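Local coordinates for ferrichrome ABC transporter substrate-binding protein (Staphylococcus pseudintermedius, PDB 5FLY) that binds the siderophore ferrichrome as the class III substrate-binding component of an ABC importer, presumably delivering it to the membrane permease, at residues P33-Y41 and Y259-V267; F106-L114 and N174-A185. All blocks are in the same frame, centred on the assembly; numbering follows the deposited sequence.

Contact 1. Residues P33-Y41 and Y259-V267; sequences PTYAGGLKY and YNDPYTLDV. With 7PG (2,5,8,11,14,17,20,23-octaoxapentacosan-25-ol), chain P.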
loop_
_atom_site.group_PDB
_atom_site.type_symbol
_atom_site.label_atom_id
_atom_site.label_comp_id
_atom_site.label_asym_id
_atom_site.label_seq_id
_atom_site.Cartn_x
_atom_site.Cartn_y
_atom_site.Cartn_z
ATOM N N PRO A 33 -4.274 -0.755 9.020
ATOM C CA PRO A 33 -2.831 -0.989 8.888
ATOM C C PRO A 33 -2.158 -0.177 7.784
ATOM O O PRO A 33 -0.950 0.028 7.848
ATOM C CB PRO A 33 -2.742 -2.489 8.591
ATOM C CG PRO A 33 -4.100 -2.897 8.119
ATOM C CD PRO A 33 -5.050 -1.995 8.850
ATOM N N THR A 34 -2.923 0.263 6.792
ATOM C CA THR A 34 -2.401 1.144 5.760
ATOM C C THR A 34 -1.635 2.336 6.328
ATOM O O THR A 34 -0.620 2.730 5.755
ATOM C CB THR A 34 -3.552 1.639 4.861
ATOM O OG1 THR A 34 -4.118 0.497 4.193
ATOM C CG2 THR A 34 -3.077 2.662 3.849
ATOM N N TYR A 35 -2.101 2.882 7.451
ATOM C CA TYR A 35 -1.550 4.121 8.010
ATOM C C TYR A 35 -0.529 3.871 9.125
ATOM O O TYR A 35 0.099 4.807 9.614
ATOM C CB TYR A 35 -2.704 5.019 8.510
ATOM C CG TYR A 35 -3.701 5.209 7.403
ATOM C CD1 TYR A 35 -3.443 6.081 6.345
ATOM C CD2 TYR A 35 -4.868 4.458 7.363
ATOM C CE1 TYR A 35 -4.315 6.210 5.294
ATOM C CE2 TYR A 35 -5.749 4.582 6.330
ATOM C CZ TYR A 35 -5.465 5.458 5.283
ATOM O OH TYR A 35 -6.326 5.589 4.228
ATOM N N ALA A 36 -0.339 2.614 9.504
ATOM C CA ALA A 36 0.532 2.294 10.629
ATOM C C ALA A 36 1.994 2.586 10.349
ATOM O O ALA A 36 2.655 3.227 11.176
ATOM C CB ALA A 36 0.346 0.834 11.028
ATOM N N GLY A 37 2.511 2.131 9.208
ATOM C CA GLY A 37 3.918 2.332 8.899
ATOM C C GLY A 37 4.274 3.801 8.815
ATOM O O GLY A 37 5.337 4.223 9.280
ATOM N N GLY A 38 3.392 4.584 8.209
ATOM C CA GLY A 38 3.669 6.003 8.012
ATOM C C GLY A 38 3.732 6.797 9.304
ATOM O O GLY A 38 4.559 7.702 9.472
ATOM N N LEU A 39 2.835 6.487 10.228
ATOM C CA LEU A 39 2.842 7.161 11.510
ATOM C C LEU A 39 4.047 6.729 12.350
ATOM O O LEU A 39 4.650 7.542 13.034
ATOM C CB LEU A 39 1.535 6.889 12.240
ATOM C CG LEU A 39 0.340 7.681 11.694
ATOM C CD1 LEU A 39 -0.973 7.044 12.188
ATOM C CD2 LEU A 39 0.433 9.156 12.109
ATOM N N LYS A 40 4.400 5.447 12.288
ATOM C CA LYS A 40 5.581 4.923 12.990
ATOM C C LYS A 40 6.861 5.577 12.445
ATOM O O LYS A 40 7.771 5.948 13.196
ATOM C CB LYS A 40 5.644 3.408 12.836
ATOM C CG LYS A 40 6.958 2.749 13.243
ATOM C CD LYS A 40 7.306 2.974 14.682
ATOM C CE LYS A 40 8.705 2.408 15.016
ATOM N NZ LYS A 40 9.110 2.720 16.424
ATOM N N TYR A 41 6.908 5.753 11.133
ATOM C CA TYR A 41 8.069 6.350 10.481
ATOM C C TYR A 41 8.294 7.768 10.997
ATOM O O TYR A 41 9.430 8.261 11.060
ATOM C CB TYR A 41 7.868 6.349 8.965
ATOM C CG TYR A 41 9.099 6.617 8.148
ATOM C CD1 TYR A 41 9.987 5.593 7.849
ATOM C CD2 TYR A 41 9.370 7.886 7.660
ATOM C CE1 TYR A 41 11.109 5.835 7.090
ATOM C CE2 TYR A 41 10.487 8.133 6.888
ATOM C CZ TYR A 41 11.359 7.102 6.617
ATOM O OH TYR A 41 12.474 7.330 5.845
ATOM N N TYR A 259 1.599 -3.291 1.489
ATOM C CA TYR A 259 1.441 -1.920 1.994
ATOM C C TYR A 259 2.184 -0.865 1.149
ATOM O O TYR A 259 2.937 -1.205 0.235
ATOM C CB TYR A 259 1.872 -1.888 3.475
ATOM C CG TYR A 259 0.923 -2.741 4.294
ATOM C CD1 TYR A 259 -0.351 -2.282 4.575
ATOM C CD2 TYR A 259 1.270 -4.016 4.717
ATOM C CE1 TYR A 259 -1.254 -3.049 5.285
ATOM C CE2 TYR A 259 0.361 -4.802 5.428
ATOM C CZ TYR A 259 -0.896 -4.307 5.699
ATOM O OH TYR A 259 -1.812 -5.062 6.398
ATOM N N ASN A 260 1.938 0.416 1.432
ATOM C CA ASN A 260 2.577 1.502 0.691
ATOM C C ASN A 260 3.082 2.613 1.610
ATOM O O ASN A 260 3.220 3.755 1.198
ATOM C CB ASN A 260 1.626 2.075 -0.390
ATOM C CG ASN A 260 0.319 2.651 0.171
ATOM O OD1 ASN A 260 0.143 2.830 1.372
ATOM N ND2 ASN A 260 -0.611 2.951 -0.733
ATOM N N ASP A 261 3.347 2.246 2.861
ATOM C CA ASP A 261 4.008 3.127 3.827
ATOM C C ASP A 261 5.509 3.288 3.508
ATOM O O ASP A 261 6.089 2.490 2.769
ATOM C CB ASP A 261 3.848 2.536 5.211
ATOM C CG ASP A 261 4.548 1.213 5.315
ATOM O OD1 ASP A 261 3.938 0.195 4.917
ATOM O OD2 ASP A 261 5.746 1.204 5.715
ATOM N N PRO A 262 6.171 4.288 4.111
ATOM C CA PRO A 262 7.600 4.498 3.806
ATOM C C PRO A 262 8.515 3.293 4.072
ATOM O O PRO A 262 9.494 3.146 3.333
ATOM C CB PRO A 262 7.978 5.682 4.709
ATOM C CG PRO A 262 6.655 6.438 4.886
ATOM C CD PRO A 262 5.605 5.369 4.937
ATOM N N TYR A 263 8.264 2.476 5.098
ATOM C CA TYR A 263 9.124 1.313 5.344
ATOM C C TYR A 263 8.969 0.329 4.192
ATOM O O TYR A 263 9.944 -0.130 3.617
ATOM C CB TYR A 263 8.785 0.615 6.664
ATOM C CG TYR A 263 9.080 1.412 7.906
ATOM C CD1 TYR A 263 10.371 1.482 8.422
ATOM C CD2 TYR A 263 8.057 2.064 8.591
ATOM C CE1 TYR A 263 10.637 2.204 9.572
ATOM C CE2 TYR A 263 8.305 2.776 9.743
ATOM C CZ TYR A 263 9.600 2.852 10.229
ATOM O OH TYR A 263 9.869 3.568 11.382
ATOM N N THR A 264 7.724 0.036 3.844
ATOM C CA THR A 264 7.437 -0.915 2.780
ATOM C C THR A 264 7.944 -0.380 1.458
ATOM O O THR A 264 8.499 -1.133 0.658
ATOM C CB THR A 264 5.933 -1.226 2.671
ATOM O OG1 THR A 264 5.465 -1.795 3.905
ATOM C CG2 THR A 264 5.688 -2.205 1.545
ATOM N N LEU A 265 7.763 0.921 1.237
ATOM C CA LEU A 265 8.224 1.567 0.013
ATOM C C LEU A 265 9.733 1.392 -0.156
ATOM O O LEU A 265 10.194 1.057 -1.241
ATOM C CB LEU A 265 7.842 3.050 0.006
ATOM C CG LEU A 265 6.370 3.409 -0.206
ATOM C CD1 LEU A 265 6.136 4.911 0.075
ATOM C CD2 LEU A 265 5.880 3.045 -1.603
ATOM N N ASP A 266 10.507 1.581 0.910
ATOM C CA ASP A 266 11.964 1.416 0.802
ATOM C C ASP A 266 12.332 -0.013 0.400
ATOM O O ASP A 266 13.148 -0.226 -0.493
ATOM C CB ASP A 266 12.664 1.787 2.120
ATOM C CG ASP A 266 12.743 3.296 2.354
ATOM O OD1 ASP A 266 12.619 4.073 1.377
ATOM O OD2 ASP A 266 12.961 3.703 3.527
ATOM N N VAL A 267 11.707 -0.989 1.047
ATOM C CA VAL A 267 11.994 -2.386 0.784
ATOM C C VAL A 267 11.596 -2.787 -0.637
ATOM O O VAL A 267 12.377 -3.441 -1.356
ATOM C CB VAL A 267 11.268 -3.283 1.810
ATOM C CG1 VAL A 267 11.419 -4.759 1.466
ATOM C CG2 VAL A 267 11.831 -3.012 3.197
HETATM C C2 7PG P . -4.189 -6.938 3.145
HETATM O O1 7PG P . -3.991 -8.291 2.842
HETATM C C3 7PG P . -4.320 -8.620 1.523
HETATM C C4 7PG P . -5.695 -9.280 1.475
HETATM O O2 7PG P . -5.893 -9.940 0.254
HETATM C C5 7PG P . -5.679 -9.150 -0.879
HETATM C C6 7PG P . -6.660 -9.495 -1.996
HETATM O O3 7PG P . -6.980 -8.330 -2.709
HETATM C C7 7PG P . -8.027 -7.554 -2.195
HETATM C C8 7PG P . -8.025 -6.189 -2.887
HETATM O O4 7PG P . -8.959 -5.295 -2.334
HETATM C C9 7PG P . -8.780 -5.033 -0.977
HETATM C C10 7PG P . -9.285 -3.654 -0.546
HETATM O O5 7PG P . -8.457 -3.240 0.512
HETATM C C11 7PG P . -8.507 -1.892 0.895
HETATM C C12 7PG P . -7.205 -1.529 1.618
HETATM O O6 7PG P . -6.519 -0.519 0.921
HETATM C C13 7PG P . -5.465 -0.912 0.084
HETATM C C14 7PG P . -4.290 -1.411 0.917
HETATM O O7 7PG P . -3.108 -0.894 0.375
HETATM C C15 7PG P . -2.065 -0.704 1.293
HETATM O O HOH W 1 1.667 0.614 6.929
HETATM O O HOH W 2 0.242 1.222 3.593
#
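Helix 36-41 and the start of helix 262-278 run nearly perpendicular, their short axes at 99° and 8.8 Å apart at closest approach, with Gly38 and Asp261 forming the tightest backbone pair, 5.1 Å between CA atoms. Gly37 allows this approach, Asp261 CB lying 3.7 Å from its CA, and Pro262 CD rests on Gly38 CA. Further along, Tyr41 meets two side chains of 259-267. Its CG stands anti to the backbone N (chi1 -166°), which carries the ring over Pro262, whose CB sits 3.7 Å from the ring centroid and almost on the normal, a CH-pi contact. The same ring turns its CD1 edge onto the face of Tyr263 in a T-shaped pair with planes at 79°. Lys40 CG lies obliquely to the Tyr263 ring.

Asp261 is the N-cap of helix 262-278. Its OD2 accepts from Thr264 N, which approaches from above the carboxylate plane, and more weakly from Tyr263 N, while OD1 takes the Thr264 hydroxyl on its syn side. The class III hallmark, a single long helix linking the lobes, is here 127-152, and its Trp133 touches Pro262 and Tyr41.

No direct hydrogen bond crosses between the segments, but two waters bridge them. One accepts from Gly37 N and lies within bonding distance of Pro33 O, with a long, weak approach to Asp261 OD1. A second accepts from Asn260 N and donates to Thr34 O (2.8 Å). Toward the ligand pocket, Tyr259 OH touches Pro33 CB at 3.5 Å, and Thr34 OG1, hydrogen-bonded to Tyr88, lies 3.8 Å from polyether atom C15.

Contact 2. Residues F106-L114 and N174-A185; sequences FDYAKYNYL and NWGRGSEVLYQA. With 7PG (2,5,8,11,14,17,20,23-octaoxapentacosan-25-ol), chain P.
Tyr108 drives the CE2 edge of its ring onto the face of Trp175, CE2 lying 3.7 Å from CE3, in a T-shaped pair with planes at 80°. Having CG anti to the backbone N (chi1 167°) directs the phenol toward 174-185, where its OH donates to Asn174 O at 2.9 Å, arriving from well above the carbonyl plane. Polyether atom O6 sits over one face of Tyr108, and C13 packs against the same face of Trp175 that Tyr108 meets, so both rings line the occupied pocket. Arg177 comes at its guanidinium edge toward C5 of the chain, while its NE is paired with Glu162.

Tyr113 packs along helix 179-185, from Glu180 near its start to Gln184 and Ala185 at its end. Glu180 CB lies over the ring centre, 3.8 Å from the centroid, as a CH-pi contact, with Leu114 CG on the opposite face. Gln184 OE1 lies in the ring plane at the edge, 3.4 Å from CE1, its amide perpendicular to the phenol. The far hydroxyl touches Ala185 CB and is hydrogen-bonded to Trp137.

Asn174 OD1 accepts twice, from Tyr113 N (3.0 Å, bent to 136°) and, nearly straight, from Gln184 NE2. Its ND2 donates to a water that in turn donates to Tyr111 O. The Glu180 carboxylate bends back, its OE2 taking Gly176 N on the syn side. With both ends of its amide engaged, Asn174 has its rotation fixed, and the two donors on OD1 tie the start of helix 113-124 to helix 179-185 beside the ligand pocket.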
loop_
_atom_site.group_PDB
_atom_site.type_symbol
_atom_site.label_atom_id
_atom_site.label_comp_id
_atom_site.label_asym_id
_atom_site.label_seq_id
_atom_site.Cartn_x
_atom_site.Cartn_y
_atom_site.Cartn_z
ATOM N N PHE A 106 -10.543 6.954 7.366
ATOM C CA PHE A 106 -10.104 7.292 6.027
ATOM C C PHE A 106 -10.858 6.560 4.926
ATOM O O PHE A 106 -11.038 5.340 4.973
ATOM C CB PHE A 106 -8.624 6.981 5.866
ATOM C CG PHE A 106 -7.709 8.028 6.445
ATOM C CD1 PHE A 106 -7.402 9.167 5.721
ATOM C CD2 PHE A 106 -7.151 7.859 7.700
ATOM C CE1 PHE A 106 -6.566 10.143 6.256
ATOM C CE2 PHE A 106 -6.304 8.806 8.228
ATOM C CZ PHE A 106 -6.022 9.959 7.508
ATOM N N ASP A 107 -11.255 7.342 3.929
ATOM C CA ASP A 107 -11.655 6.828 2.614
ATOM C C ASP A 107 -10.342 6.670 1.857
ATOM O O ASP A 107 -9.821 7.624 1.269
ATOM C CB ASP A 107 -12.635 7.791 1.915
ATOM C CG ASP A 107 -13.289 7.214 0.641
ATOM O OD1 ASP A 107 -12.861 6.218 0.023
ATOM O OD2 ASP A 107 -14.267 7.839 0.221
ATOM N N TYR A 108 -9.771 5.471 1.960
ATOM C CA TYR A 108 -8.427 5.183 1.461
ATOM C C TYR A 108 -8.152 5.773 0.071
ATOM O O TYR A 108 -7.136 6.446 -0.148
ATOM C CB TYR A 108 -8.196 3.673 1.416
ATOM C CG TYR A 108 -6.959 3.334 0.631
ATOM C CD1 TYR A 108 -5.712 3.539 1.186
ATOM C CD2 TYR A 108 -7.037 2.867 -0.681
ATOM C CE1 TYR A 108 -4.566 3.273 0.482
ATOM C CE2 TYR A 108 -5.890 2.603 -1.408
ATOM C CZ TYR A 108 -4.657 2.807 -0.815
ATOM O OH TYR A 108 -3.498 2.547 -1.503
ATOM N N ALA A 109 -9.069 5.537 -0.860
ATOM C CA ALA A 109 -8.832 5.872 -2.259
ATOM C C ALA A 109 -8.740 7.375 -2.551
ATOM O O ALA A 109 -8.342 7.759 -3.652
ATOM C CB ALA A 109 -9.914 5.247 -3.131
ATOM N N LYS A 110 -9.073 8.221 -1.579
ATOM C CA LYS A 110 -9.013 9.672 -1.785
ATOM C C LYS A 110 -7.601 10.257 -1.705
ATOM O O LYS A 110 -7.404 11.429 -2.035
ATOM C CB LYS A 110 -9.907 10.379 -0.766
ATOM C CG LYS A 110 -11.375 10.093 -0.940
ATOM C CD LYS A 110 -11.870 10.616 -2.266
ATOM C CE LYS A 110 -13.348 10.352 -2.459
ATOM N NZ LYS A 110 -13.778 10.924 -3.764
ATOM N N TYR A 111 -6.630 9.449 -1.285
ATOM C CA TYR A 111 -5.233 9.888 -1.157
ATOM C C TYR A 111 -4.299 8.993 -1.966
ATOM O O TYR A 111 -4.306 7.772 -1.785
ATOM C CB TYR A 111 -4.768 9.856 0.308
ATOM C CG TYR A 111 -5.487 10.819 1.229
ATOM C CD1 TYR A 111 -6.692 10.482 1.830
ATOM C CD2 TYR A 111 -4.946 12.070 1.500
ATOM C CE1 TYR A 111 -7.339 11.376 2.672
ATOM C CE2 TYR A 111 -5.583 12.961 2.345
ATOM C CZ TYR A 111 -6.779 12.608 2.926
ATOM O OH TYR A 111 -7.400 13.504 3.782
ATOM N N ASN A 112 -3.479 9.582 -2.836
ATOM C CA ASN A 112 -2.390 8.797 -3.410
ATOM C C ASN A 112 -1.346 8.629 -2.314
ATOM O O ASN A 112 -1.454 9.230 -1.245
ATOM C CB ASN A 112 -1.813 9.422 -4.695
ATOM C CG ASN A 112 -1.005 10.699 -4.458
ATOM O OD1 ASN A 112 -0.198 10.803 -3.538
ATOM N ND2 ASN A 112 -1.211 11.678 -5.329
ATOM N N TYR A 113 -0.354 7.787 -2.562
ATOM C CA TYR A 113 0.529 7.332 -1.498
ATOM C C TYR A 113 1.392 8.438 -0.901
ATOM O O TYR A 113 1.756 8.367 0.265
ATOM C CB TYR A 113 1.393 6.178 -2.016
ATOM C CG TYR A 113 2.557 6.536 -2.906
ATOM C CD1 TYR A 113 2.373 7.013 -4.198
ATOM C CD2 TYR A 113 3.846 6.310 -2.469
ATOM C CE1 TYR A 113 3.461 7.323 -5.004
ATOM C CE2 TYR A 113 4.926 6.603 -3.255
ATOM C CZ TYR A 113 4.735 7.096 -4.527
ATOM O OH TYR A 113 5.857 7.369 -5.286
ATOM N N LEU A 114 1.704 9.462 -1.690
ATOM C CA LEU A 114 2.472 10.599 -1.183
ATOM C C LEU A 114 1.580 11.549 -0.372
ATOM O O LEU A 114 1.951 11.971 0.726
ATOM C CB LEU A 114 3.151 11.348 -2.340
ATOM C CG LEU A 114 4.165 10.518 -3.142
ATOM C CD1 LEU A 114 4.762 11.306 -4.300
ATOM C CD2 LEU A 114 5.280 10.004 -2.269
ATOM N N ASN A 174 -2.444 2.693 -7.453
ATOM C CA ASN A 174 -2.264 3.037 -6.039
ATOM C C ASN A 174 -3.047 2.093 -5.126
ATOM O O ASN A 174 -3.900 2.540 -4.351
ATOM C CB ASN A 174 -2.691 4.509 -5.813
ATOM C CG ASN A 174 -2.018 5.159 -4.601
ATOM O OD1 ASN A 174 -1.062 5.923 -4.747
ATOM N ND2 ASN A 174 -2.547 4.906 -3.415
ATOM N N TRP A 175 -2.750 0.794 -5.202
ATOM C CA TRP A 175 -3.388 -0.179 -4.316
ATOM C C TRP A 175 -2.372 -1.142 -3.693
ATOM O O TRP A 175 -2.665 -2.313 -3.450
ATOM C CB TRP A 175 -4.474 -0.945 -5.071
ATOM C CG TRP A 175 -5.641 -1.252 -4.183
ATOM C CD1 TRP A 175 -5.815 -2.360 -3.412
ATOM C CD2 TRP A 175 -6.769 -0.405 -3.933
ATOM N NE1 TRP A 175 -6.999 -2.264 -2.708
ATOM C CE2 TRP A 175 -7.602 -1.076 -3.014
ATOM C CE3 TRP A 175 -7.169 0.839 -4.420
ATOM C CZ2 TRP A 175 -8.803 -0.536 -2.564
ATOM C CZ3 TRP A 175 -8.364 1.368 -3.978
ATOM C CH2 TRP A 175 -9.158 0.683 -3.050
ATOM N N GLY A 176 -1.177 -0.639 -3.409
ATOM C CA GLY A 176 -0.137 -1.473 -2.848
ATOM C C GLY A 176 0.353 -2.494 -3.851
ATOM O O GLY A 176 0.213 -2.305 -5.053
ATOM N N ARG A 177 0.959 -3.557 -3.333
ATOM C CA ARG A 177 1.545 -4.622 -4.129
ATOM C C ARG A 177 2.565 -4.088 -5.133
ATOM O O ARG A 177 2.733 -4.649 -6.212
ATOM C CB ARG A 177 0.450 -5.414 -4.848
ATOM C CG ARG A 177 -0.452 -6.187 -3.917
ATOM C CD ARG A 177 -1.579 -5.338 -3.362
ATOM N NE ARG A 177 -2.503 -6.152 -2.574
ATOM C CZ ARG A 177 -3.388 -5.664 -1.712
ATOM N NH1 ARG A 177 -3.486 -4.360 -1.504
ATOM N NH2 ARG A 177 -4.175 -6.495 -1.049
ATOM N N GLY A 178 3.259 -3.019 -4.760
ATOM C CA GLY A 178 4.267 -2.443 -5.634
ATOM C C GLY A 178 3.748 -1.474 -6.685
ATOM O O GLY A 178 4.536 -0.882 -7.419
ATOM N N SER A 179 2.433 -1.283 -6.748
ATOM C CA SER A 179 1.838 -0.440 -7.780
ATOM C C SER A 179 2.344 1.002 -7.705
ATOM O O SER A 179 2.637 1.613 -8.733
ATOM C CB SER A 179 0.306 -0.476 -7.687
ATOM O OG SER A 179 -0.153 0.026 -6.447
ATOM N N GLU A 180 2.473 1.538 -6.495
ATOM C CA GLU A 180 2.943 2.910 -6.350
ATOM C C GLU A 180 4.366 3.040 -6.880
ATOM O O GLU A 180 4.676 3.979 -7.615
ATOM C CB GLU A 180 2.862 3.343 -4.898
ATOM C CG GLU A 180 1.435 3.379 -4.380
ATOM C CD GLU A 180 0.908 2.040 -3.888
ATOM O OE1 GLU A 180 1.663 1.034 -3.847
ATOM O OE2 GLU A 180 -0.290 2.026 -3.509
ATOM N N VAL A 181 5.226 2.100 -6.509
ATOM C CA VAL A 181 6.607 2.150 -6.967
ATOM C C VAL A 181 6.696 1.982 -8.493
ATOM O O VAL A 181 7.407 2.735 -9.165
ATOM C CB VAL A 181 7.454 1.087 -6.255
ATOM C CG1 VAL A 181 8.831 0.964 -6.913
ATOM C CG2 VAL A 181 7.564 1.422 -4.773
ATOM N N LEU A 182 5.986 0.994 -9.031
ATOM C CA LEU A 182 6.092 0.639 -10.441
ATOM C C LEU A 182 5.493 1.699 -11.364
ATOM O O LEU A 182 6.154 2.110 -12.320
ATOM C CB LEU A 182 5.434 -0.712 -10.685
ATOM C CG LEU A 182 6.159 -1.892 -10.036
ATOM C CD1 LEU A 182 5.271 -3.129 -10.000
ATOM C CD2 LEU A 182 7.495 -2.169 -10.758
ATOM N N TYR A 183 4.277 2.162 -11.071
ATOM C CA TYR A 183 3.555 3.050 -11.985
ATOM C C TYR A 183 3.777 4.537 -11.719
ATOM O O TYR A 183 3.724 5.347 -12.656
ATOM C CB TYR A 183 2.059 2.759 -11.929
ATOM C CG TYR A 183 1.710 1.348 -12.322
ATOM C CD1 TYR A 183 1.979 0.878 -13.602
ATOM C CD2 TYR A 183 1.124 0.481 -11.411
ATOM C CE1 TYR A 183 1.645 -0.431 -13.979
ATOM C CE2 TYR A 183 0.803 -0.824 -11.768
ATOM C CZ TYR A 183 1.066 -1.266 -13.051
ATOM O OH TYR A 183 0.733 -2.560 -13.401
ATOM N N GLN A 184 3.980 4.911 -10.458
ATOM C CA GLN A 184 4.150 6.321 -10.120
ATOM C C GLN A 184 5.624 6.680 -9.954
ATOM O O GLN A 184 6.128 7.557 -10.665
ATOM C CB GLN A 184 3.367 6.679 -8.854
ATOM C CG GLN A 184 1.872 6.400 -8.983
ATOM C CD GLN A 184 1.082 6.821 -7.767
ATOM O OE1 GLN A 184 1.145 7.982 -7.334
ATOM N NE2 GLN A 184 0.354 5.869 -7.173
ATOM N N ALA A 185 6.311 6.029 -9.022
ATOM C CA ALA A 185 7.710 6.372 -8.735
ATOM C C ALA A 185 8.638 6.049 -9.920
ATOM O O ALA A 185 9.492 6.871 -10.271
ATOM C CB ALA A 185 8.193 5.658 -7.480
HETATM C C2 7PG P . -4.189 -6.938 3.145
HETATM O O1 7PG P . -3.991 -8.291 2.842
HETATM C C3 7PG P . -4.320 -8.620 1.523
HETATM C C4 7PG P . -5.695 -9.280 1.475
HETATM O O2 7PG P . -5.893 -9.940 0.254
HETATM C C5 7PG P . -5.679 -9.150 -0.879
HETATM C C6 7PG P . -6.660 -9.495 -1.996
HETATM O O3 7PG P . -6.980 -8.330 -2.709
HETATM C C7 7PG P . -8.027 -7.554 -2.195
HETATM C C8 7PG P . -8.025 -6.189 -2.887
HETATM O O4 7PG P . -8.959 -5.295 -2.334
HETATM C C9 7PG P . -8.780 -5.033 -0.977
HETATM C C10 7PG P . -9.285 -3.654 -0.546
HETATM O O5 7PG P . -8.457 -3.240 0.512
HETATM C C11 7PG P . -8.507 -1.892 0.895
HETATM C C12 7PG P . -7.205 -1.529 1.618
HETATM O O6 7PG P . -6.519 -0.519 0.921
HETATM C C13 7PG P . -5.465 -0.912 0.084
HETATM C C14 7PG P . -4.290 -1.411 0.917
HETATM O O7 7PG P . -3.108 -0.894 0.375
HETATM C C15 7PG P . -2.065 -0.704 1.293
HETATM O O HOH W 3 -2.436 5.945 -0.854
#

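Overall arrangement
Contact 2 is nested along the chain inside the loop that contact 1 closes: 33-41, 106-114, 174-185, then 259-267. Their centres lie about 12 Å apart. Segments 33-41 and 106-114 follow strands 28-30 and 103-106 of the parallel sheet, whereas 174-185 and 259-267 come after strands 167-171 and 249-253 of the mixed sheet, so each contact joins the two lobes. Helices 113-124 and 262-278 serve both: Tyr113 touches Leu265, and Pro262 touches Gln117. They meet directly: Asn260 ND2 probably hydrogen-bonds to Glu180 OE2 (2.9 Å), and Tyr35 OH packs on Phe106 CB. Both also touch the bound polyether, which occupies the cleft between the lobes, probably the site where a siderophore would bind.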